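Local coordinates for superoxide dismutase (Porphyromonas gingivalis, PDB 1UES), which disproportionates superoxide radicals into oxygen and hydrogen peroxide, using one manganese or iron ion in each subunit of a homodimer, at residues 35-39 against 67-71; 74-80 against 152-157. The protein carries 1 engineered substitution. All coordinates share one frame; numbering follows the deposited sequence.

Contact 1 (35-39 against 67-71)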
# COMPACT_ATOMS: atom_id res chain seq x y z
N TYR A 35 8.37 -11.16 5.43
CA TYR A 35 8.33 -11.68 4.06
C TYR A 35 9.14 -12.97 3.96
O TYR A 35 8.70 -13.93 3.31
CB TYR A 35 8.92 -10.67 3.07
CG TYR A 35 8.00 -9.51 2.81
CD1 TYR A 35 6.66 -9.73 2.50
CD2 TYR A 35 8.46 -8.19 2.89
CE1 TYR A 35 5.78 -8.66 2.26
CE2 TYR A 35 7.58 -7.12 2.66
CZ TYR A 35 6.26 -7.37 2.35
OH TYR A 35 5.38 -6.35 2.08
N VAL A 36 10.32 -12.96 4.57
CA VAL A 36 11.22 -14.11 4.56
C VAL A 36 10.59 -15.29 5.30
O VAL A 36 10.58 -16.43 4.80
CB VAL A 36 12.59 -13.75 5.20
CG1 VAL A 36 13.48 -14.99 5.30
CG2 VAL A 36 13.29 -12.65 4.34
N ASP A 37 10.03 -15.01 6.48
CA ASP A 37 9.38 -16.07 7.27
C ASP A 37 8.18 -16.68 6.54
O ASP A 37 8.02 -17.92 6.48
CB ASP A 37 8.95 -15.52 8.63
CG ASP A 37 10.11 -15.22 9.56
OD1 ASP A 37 11.28 -15.61 9.25
OD2 ASP A 37 9.87 -14.55 10.59
N ASN A 38 7.34 -15.83 5.95
CA ASN A 38 6.18 -16.32 5.24
C ASN A 38 6.62 -17.10 4.01
O ASN A 38 6.05 -18.13 3.68
CB ASN A 38 5.29 -15.16 4.78
CG ASN A 38 4.54 -14.50 5.94
OD1 ASN A 38 4.51 -15.02 7.08
ND2 ASN A 38 3.93 -13.34 5.65
N LEU A 39 7.66 -16.62 3.33
CA LEU A 39 8.11 -17.31 2.15
C LEU A 39 8.60 -18.70 2.56
O LEU A 39 8.26 -19.68 1.93
CB LEU A 39 9.25 -16.54 1.47
CG LEU A 39 9.94 -17.30 0.34
CD1 LEU A 39 8.92 -17.60 -0.74
CD2 LEU A 39 11.10 -16.46 -0.20
N ASN A 67 5.44 -13.11 -1.46
CA ASN A 67 6.52 -13.05 -0.49
C ASN A 67 7.89 -13.16 -1.14
O ASN A 67 8.83 -12.51 -0.70
CB ASN A 67 6.32 -14.10 0.59
CG ASN A 67 5.15 -13.76 1.48
OD1 ASN A 67 5.23 -12.84 2.31
ND2 ASN A 67 4.05 -14.50 1.33
N ALA A 68 7.98 -13.93 -2.22
CA ALA A 68 9.25 -14.09 -2.94
C ALA A 68 9.64 -12.75 -3.57
O ALA A 68 10.78 -12.28 -3.42
CB ALA A 68 9.10 -15.17 -4.05
N GLY A 69 8.68 -12.16 -4.31
CA GLY A 69 8.91 -10.90 -4.98
C GLY A 69 9.32 -9.84 -3.98
O GLY A 69 10.26 -9.11 -4.24
N GLN A 70 8.63 -9.80 -2.83
CA GLN A 70 8.98 -8.81 -1.80
C GLN A 70 10.37 -9.07 -1.24
O GLN A 70 11.13 -8.12 -1.00
CB GLN A 70 7.94 -8.80 -0.68
CG GLN A 70 6.64 -8.05 -1.05
CD GLN A 70 6.88 -6.59 -1.47
OE1 GLN A 70 7.32 -6.32 -2.59
NE2 GLN A 70 6.58 -5.65 -0.57
N THR A 71 10.73 -10.34 -1.03
CA THR A 71 12.06 -10.63 -0.51
C THR A 71 13.11 -10.17 -1.50
O THR A 71 14.03 -9.46 -1.15
CB THR A 71 12.24 -12.13 -0.20
OG1 THR A 71 11.30 -12.50 0.80
CG2 THR A 71 13.61 -12.42 0.35

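Contact 2 (74-80 against 152-157). Engineered in segment 152-157: Thr155 (natural residue Gly). With MN (manganese (II) ion), chain E.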
# COMPACT_ATOMS: atom_id res chain seq x y z
N HIS A 74 13.31 -6.27 -1.73
CA HIS A 74 13.97 -5.63 -0.60
C HIS A 74 15.44 -5.93 -0.57
O HIS A 74 16.22 -5.08 -0.18
CB HIS A 74 13.32 -6.04 0.72
CG HIS A 74 11.97 -5.43 0.91
ND1 HIS A 74 10.82 -6.00 0.43
CD2 HIS A 74 11.60 -4.26 1.47
CE1 HIS A 74 9.79 -5.22 0.69
NE2 HIS A 74 10.24 -4.15 1.32
N ASN A 75 15.83 -7.14 -0.96
CA ASN A 75 17.24 -7.48 -0.96
C ASN A 75 18.02 -6.56 -1.87
O ASN A 75 19.08 -6.08 -1.48
CB ASN A 75 17.45 -8.95 -1.35
CG ASN A 75 17.02 -9.91 -0.25
OD1 ASN A 75 16.70 -9.48 0.86
ND2 ASN A 75 17.03 -11.21 -0.55
N LEU A 76 17.51 -6.28 -3.06
CA LEU A 76 18.16 -5.37 -3.99
C LEU A 76 18.05 -3.92 -3.49
O LEU A 76 18.98 -3.12 -3.61
CB LEU A 76 17.50 -5.50 -5.36
CG LEU A 76 17.74 -6.88 -6.00
CD1 LEU A 76 16.82 -7.07 -7.17
CD2 LEU A 76 19.22 -7.03 -6.43
N TYR A 77 16.90 -3.57 -2.94
CA TYR A 77 16.69 -2.22 -2.47
C TYR A 77 17.68 -1.84 -1.36
O TYR A 77 18.42 -0.86 -1.45
CB TYR A 77 15.22 -2.11 -2.01
CG TYR A 77 14.85 -0.85 -1.26
CD1 TYR A 77 14.48 0.30 -1.95
CD2 TYR A 77 14.75 -0.85 0.14
CE1 TYR A 77 14.00 1.43 -1.27
CE2 TYR A 77 14.26 0.27 0.83
CZ TYR A 77 13.88 1.40 0.11
OH TYR A 77 13.28 2.46 0.75
N PHE A 78 17.76 -2.64 -0.31
CA PHE A 78 18.66 -2.24 0.77
C PHE A 78 20.11 -2.30 0.34
O PHE A 78 20.91 -1.51 0.80
CB PHE A 78 18.46 -3.10 2.01
CG PHE A 78 17.17 -2.84 2.72
CD1 PHE A 78 16.21 -3.84 2.81
CD2 PHE A 78 16.91 -1.58 3.26
CE1 PHE A 78 15.01 -3.60 3.43
CE2 PHE A 78 15.67 -1.34 3.89
CZ PHE A 78 14.74 -2.35 3.97
N THR A 79 20.46 -3.22 -0.53
CA THR A 79 21.88 -3.30 -0.87
C THR A 79 22.39 -2.26 -1.85
O THR A 79 23.60 -2.16 -2.07
CB THR A 79 22.27 -4.71 -1.37
OG1 THR A 79 21.45 -5.10 -2.48
CG2 THR A 79 22.14 -5.69 -0.24
N GLN A 80 21.51 -1.43 -2.39
CA GLN A 80 21.98 -0.46 -3.36
C GLN A 80 22.30 0.89 -2.77
O GLN A 80 22.75 1.78 -3.49
CB GLN A 80 20.95 -0.29 -4.49
CG GLN A 80 19.72 0.50 -4.03
CD GLN A 80 18.45 0.27 -4.83
OE1 GLN A 80 18.41 -0.46 -5.84
NE2 GLN A 80 17.39 0.90 -4.38
N PRO A 152 17.04 -6.35 -13.09
CA PRO A 152 16.70 -5.27 -12.14
C PRO A 152 17.92 -4.47 -11.69
O PRO A 152 18.80 -5.02 -11.03
CB PRO A 152 16.05 -6.02 -10.98
CG PRO A 152 16.75 -7.36 -10.98
CD PRO A 152 17.06 -7.67 -12.45
N LEU A 153 17.96 -3.17 -11.99
CA LEU A 153 19.12 -2.35 -11.65
C LEU A 153 18.99 -1.45 -10.44
O LEU A 153 19.85 -1.43 -9.58
CB LEU A 153 19.53 -1.48 -12.83
CG LEU A 153 19.60 -2.17 -14.19
CD1 LEU A 153 20.03 -1.15 -15.23
CD2 LEU A 153 20.62 -3.31 -14.12
N LEU A 154 17.89 -0.69 -10.39
CA LEU A 154 17.68 0.24 -9.31
C LEU A 154 16.18 0.30 -9.00
O LEU A 154 15.37 0.38 -9.90
CB LEU A 154 18.18 1.63 -9.72
CG LEU A 154 17.69 2.80 -8.87
CD1 LEU A 154 18.46 2.77 -7.54
CD2 LEU A 154 17.90 4.15 -9.62
N THR A 155 15.83 0.24 -7.72
CA THR A 155 14.40 0.35 -7.40
C THR A 155 14.10 1.29 -6.27
O THR A 155 14.88 1.42 -5.32
CB THR A 155 13.75 -1.04 -7.06
OG1 THR A 155 12.33 -0.87 -6.98
CG2 THR A 155 14.27 -1.61 -5.71
N PHE A 156 12.96 1.99 -6.36
CA PHE A 156 12.50 2.84 -5.28
C PHE A 156 11.21 2.14 -4.77
O PHE A 156 10.33 1.81 -5.55
CB PHE A 156 12.14 4.25 -5.76
CG PHE A 156 13.33 5.13 -6.08
CD1 PHE A 156 14.63 4.68 -5.88
CD2 PHE A 156 13.12 6.41 -6.58
CE1 PHE A 156 15.74 5.50 -6.17
CE2 PHE A 156 14.21 7.25 -6.88
CZ PHE A 156 15.52 6.80 -6.68
N ASP A 157 11.15 1.86 -3.47
CA ASP A 157 9.99 1.22 -2.86
C ASP A 157 8.95 2.31 -2.61
O ASP A 157 9.26 3.29 -1.90
CB ASP A 157 10.46 0.62 -1.55
CG ASP A 157 9.42 -0.25 -0.87
OD1 ASP A 157 8.31 -0.40 -1.42
OD2 ASP A 157 9.80 -0.75 0.22
MN MN E . 9.18 -2.23 1.52
O HOH W 1 11.83 3.87 -0.82
O HOH W 2 7.81 -2.88 -0.12

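Contact 1 (35-39 against 67-71)
Tyr35 and Gln70 meet because both first torsions set CG beside the backbone N, and the Gln70 chain then bends at chi2 (-57°), carrying its amide round the phenol. Gln70 CB sits almost straight above the centre of the Tyr35 ring, 3.4 Å from the centroid, a CH-pi contact; CG follows over the same face toward CE1 and CZ. From there the amide turns nearly perpendicular to the ring, and Gln70 NE2 donates to Tyr35 OH over 3.0 Å in an almost straight bond (175°). The phenol oxygen lies in the plane of the amide. On the far end of that amide, Gln70 OE1 accepts from Trp123 NE1, so both ends are tied and its rotation is fixed.

Asn67 OD1 comes to the ring at its edge, in plane, 3.4 Å from Tyr35 CD1, and lies equally near Asn38 CB. Asn67 ND2 bonds to the carbonyl of Gly63. Beyond it the packing is mostly aliphatic: Leu39 CB packs on Asn67 CB, Leu39 CD1 lies 4.1 Å from Ala68 CB, and the methyls Val36 CG2 and Thr71 CG2 touch. Thr71 OG1 folds back to its own helix, donating to Asn67 O at 2.9 Å from the face of that carbonyl opposite to Thr71 N.

The axes of segments 35-39 and 67-71, on helices 21-42 and 62-79 of the alpha-hairpin domain, run roughly antiparallel (144°) and approach to 8.6 Å. Phe119 of the second subunit packs on both Tyr35 and Gln70. The side chain of Gln70 lies about 5 Å from the manganese, its nearest atoms counted, and its doubly tied amide is probably placed to link the phenol with the metal-bound water, as in other iron/manganese superoxide dismutases.

Contact 2 (74-80 against 152-157)
His74 and Asp157 join at the manganese ion, which His74 NE2 binds at 2.2 Å and Asp157 OD2 at 2.1 Å; His27, His161 and a water complete the site. The imidazole and carboxylate planes stand almost perpendicular (84°). The metal-bound water also donates a weak hydrogen bond to Asp157 OD1, which accepts from Trp159 N too, while His74 ND1 is held by the carbonyl of Gln70.

Behind the carboxylate, Asp157 CB lies over a face of the Tyr77 ring in a CH-pi contact, 4.0 Å from the centroid, and Thr155 O comes to the ring edge in plane. A second water bridges Tyr77 OH and Asp157 O.

Farther out, Gln80 sets CG between backbone N and carbonyl carbon (chi1 73°) and extends beyond it, gripping the strand backbone with both ends of its amide: NE2 donates to Thr155 O at 2.7 Å, in the carbonyl plane, and OE1 accepts from Thr155 N at 3.3 Å. Thr155 is engineered; its CG2 packs 3.9 Å from Tyr77 CB, and its OG1 bonds to Val124 O. Leu76 CD1 closes the far end against Pro152 CG.

Helix 74-79 crosses strand 152-157 at 90°. Within this chain the strand is an outer one of the antiparallel sheet, paired with 122-128, where Leu153 and Leu154 form a classic beta bulge opposite Leu126; helix 184-190 packs against these leucines.

In the fold
Both contacts are buried and share helix 62-79: the centre of contact 1 lies about 14 Å from that of the chain and the contact reaches the subunit interface, whereas the centre of contact 2 lies about 3 Å from it and the contact touches no other subunit. Contact 1 joins two helices within the alpha-hairpin domain; contact 2 ties that domain to the sheet of the C-terminal domain. Their chemistry follows: aromatic and aliphatic packing around one side-chain hydrogen bond between the segments in the first, metal ligation and an amide clasping strand backbone in the second. They meet where Tyr35 CE2 packs 3.5 Å from His74 CE1, bringing second-shell and first-shell residues together.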